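Local atomic coordinates of DNA repair protein rad60 (Schizosaccharomyces pombe, PDB entry 3GOE), a protein that is required for recombinational repair of DNA double-strand breaks arising in replication or from radiation, and carries a C-terminal SUMO-like domain. Residues L9-L14 / E72-V77. Sequence-based numbering, arbitrary orientation.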
loop_
_atom_site.group_PDB
_atom_site.type_symbol
_atom_site.label_atom_id
_atom_site.label_comp_id
_atom_site.label_asym_id
_atom_site.label_seq_id
_atom_site.Cartn_x
_atom_site.Cartn_y
_atom_site.Cartn_z
ATOM N N LEU A 9 -9.523 -7.185 4.318
ATOM C CA LEU A 9 -8.463 -6.232 4.682
ATOM C C LEU A 9 -7.172 -6.923 5.059
ATOM O O LEU A 9 -7.166 -7.986 5.698
ATOM C CB LEU A 9 -8.869 -5.346 5.886
ATOM C CG LEU A 9 -10.079 -4.473 5.703
ATOM C CD1 LEU A 9 -10.231 -3.599 6.927
ATOM C CD2 LEU A 9 -10.047 -3.621 4.470
ATOM N N ILE A 10 -6.068 -6.260 4.726
ATOM C CA ILE A 10 -4.779 -6.534 5.385
ATOM C C ILE A 10 -4.272 -5.207 5.973
ATOM O O ILE A 10 -4.555 -4.121 5.469
ATOM C CB ILE A 10 -3.738 -7.169 4.454
ATOM C CG1 ILE A 10 -3.335 -6.295 3.268
ATOM C CG2 ILE A 10 -4.219 -8.594 4.016
ATOM C CD1 ILE A 10 -2.222 -6.893 2.436
ATOM N N THR A 11 -3.494 -5.327 7.047
ATOM C CA THR A 11 -2.829 -4.184 7.644
ATOM C C THR A 11 -1.421 -4.072 7.050
ATOM O O THR A 11 -0.709 -5.078 7.036
ATOM C CB THR A 11 -2.807 -4.279 9.175
ATOM O OG1 THR A 11 -4.135 -4.422 9.640
ATOM C CG2 THR A 11 -2.191 -3.024 9.804
ATOM N N LEU A 12 -1.026 -2.891 6.636
ATOM C CA LEU A 12 0.298 -2.612 6.097
ATOM C C LEU A 12 0.890 -1.423 6.808
ATOM O O LEU A 12 0.203 -0.444 7.085
ATOM C CB LEU A 12 0.249 -2.339 4.590
ATOM C CG LEU A 12 -0.182 -3.482 3.715
ATOM C CD1 LEU A 12 -0.418 -2.970 2.265
ATOM C CD2 LEU A 12 0.767 -4.683 3.726
ATOM N N LEU A 13 2.203 -1.471 7.045
ATOM C CA LEU A 13 2.952 -0.338 7.523
ATOM C C LEU A 13 3.645 0.322 6.342
ATOM O O LEU A 13 4.443 -0.304 5.653
ATOM C CB LEU A 13 3.966 -0.765 8.555
ATOM C CG LEU A 13 4.938 0.304 9.033
ATOM C CD1 LEU A 13 4.237 1.450 9.682
ATOM C CD2 LEU A 13 5.938 -0.353 9.964
ATOM N N LEU A 14 3.313 1.582 6.103
ATOM C CA LEU A 14 3.945 2.403 5.045
ATOM C C LEU A 14 4.927 3.362 5.722
ATOM O O LEU A 14 4.531 4.267 6.434
ATOM C CB LEU A 14 2.914 3.155 4.230
ATOM C CG LEU A 14 2.315 2.388 3.055
ATOM C CD1 LEU A 14 1.676 1.085 3.489
ATOM C CD2 LEU A 14 1.389 3.228 2.233
ATOM N N GLU A 72 1.388 -9.413 2.337
ATOM C CA GLU A 72 0.574 -10.122 3.283
ATOM C C GLU A 72 0.302 -9.217 4.503
ATOM O O GLU A 72 0.934 -8.173 4.695
ATOM C CB GLU A 72 1.269 -11.402 3.774
ATOM C CG GLU A 72 1.535 -12.393 2.635
ATOM C CD GLU A 72 2.605 -13.409 2.990
ATOM O OE1 GLU A 72 2.997 -13.520 4.182
ATOM O OE2 GLU A 72 3.101 -14.151 2.115
ATOM N N ASP A 73 -0.632 -9.642 5.310
ATOM C CA ASP A 73 -0.951 -8.914 6.484
ATOM C C ASP A 73 0.270 -8.654 7.373
ATOM O O ASP A 73 1.082 -9.551 7.614
ATOM C CB ASP A 73 -2.006 -9.735 7.251
ATOM C CG ASP A 73 -2.560 -8.983 8.446
ATOM O OD1 ASP A 73 -2.495 -9.499 9.575
ATOM O OD2 ASP A 73 -3.072 -7.866 8.267
ATOM N N GLU A 74 0.411 -7.420 7.839
ATOM C CA GLU A 74 1.470 -6.917 8.689
ATOM C C GLU A 74 2.790 -6.718 7.942
ATOM O O GLU A 74 3.802 -6.454 8.582
ATOM C CB GLU A 74 1.627 -7.735 9.994
ATOM C CG GLU A 74 0.379 -7.650 10.856
ATOM C CD GLU A 74 0.013 -6.440 11.650
ATOM O OE1 GLU A 74 0.729 -5.405 11.625
ATOM O OE2 GLU A 74 -1.045 -6.443 12.377
ATOM N N ASP A 75 2.824 -6.782 6.603
ATOM C CA ASP A 75 3.966 -6.436 5.859
ATOM C C ASP A 75 4.225 -4.916 5.890
ATOM O O ASP A 75 3.338 -4.137 6.257
ATOM C CB ASP A 75 3.922 -6.930 4.422
ATOM C CG ASP A 75 4.333 -8.366 4.279
ATOM O OD1 ASP A 75 5.051 -8.926 5.135
ATOM O OD2 ASP A 75 3.959 -9.003 3.239
ATOM N N GLN A 76 5.461 -4.579 5.525
ATOM C CA GLN A 76 5.866 -3.203 5.498
ATOM C C GLN A 76 6.403 -2.854 4.112
ATOM O O GLN A 76 6.992 -3.690 3.467
ATOM C CB GLN A 76 6.875 -2.852 6.576
ATOM C CG GLN A 76 8.099 -3.683 6.567
ATOM C CD GLN A 76 8.772 -3.544 7.939
ATOM O OE1 GLN A 76 8.974 -2.448 8.433
ATOM N NE2 GLN A 76 9.183 -4.678 8.553
ATOM N N VAL A 77 6.114 -1.626 3.708
ATOM C CA VAL A 77 6.563 -1.096 2.428
ATOM C C VAL A 77 7.139 0.305 2.657
ATOM O O VAL A 77 6.866 0.983 3.633
ATOM C CB VAL A 77 5.461 -1.029 1.363
ATOM C CG1 VAL A 77 4.882 -2.407 1.077
ATOM C CG2 VAL A 77 4.447 -0.064 1.882
HETATM O O HOH W 1 -3.648 -6.876 10.970
#
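Leu13 pairs in parallel with Gln76, and Leu14 with Val77: Leu13 N donates to Asp75 O (3.0 Å), Val77 N donates to Leu13 O, and before this ladder the type II turn Glu72 to Asp75 offers Glu74 N to Thr11 O. Thr11 O thus still takes a backbone N-H, but Thr11 N turns to a side chain. Asp73 CG lies anti to its own N (chi1 -173°), which carries OD2 to Thr11 N at 2.8 Å in an almost straight bond (177°). A water lies within bonding distance of that OD2, of Thr11 OG1 and of Glu74 OE2, while Glu74 OE1 forms a salt bridge with Arg23. Within the turn, Asp75 OD2 takes the N-H of Glu72 from above the carboxylate plane. Ile10 and Asp73 pass with opposed chain directions, Ile10 CG2 4.1 Å from Asp73 CB, and Ile10 CD1 reaches Glu72 C at 4.0 Å. With an alanine at Ile10, CG2 and CD1 are gone, which would probably leave a gap against Asp73 CB and the Glu72 carbonyl carbon. Leu12 CD2 touches the carbonyl oxygens of both Glu72 and Asp75, at 3.6 Å each. On the face turned to helix 32-43, Leu14 and Val77 pack tightly flank against flank, with Leu14 CD1 only 3.4 Å from Val77 CG2. Leu13 and Gln76 run alongside each other on the other face, where Gln76 OE1 accepts from Arg15 NE. Parallel pairing of the first and last strands at the middle of a mixed sheet is the hallmark of the ubiquitin-like beta-grasp fold, here Rad60's SUMO-like domain.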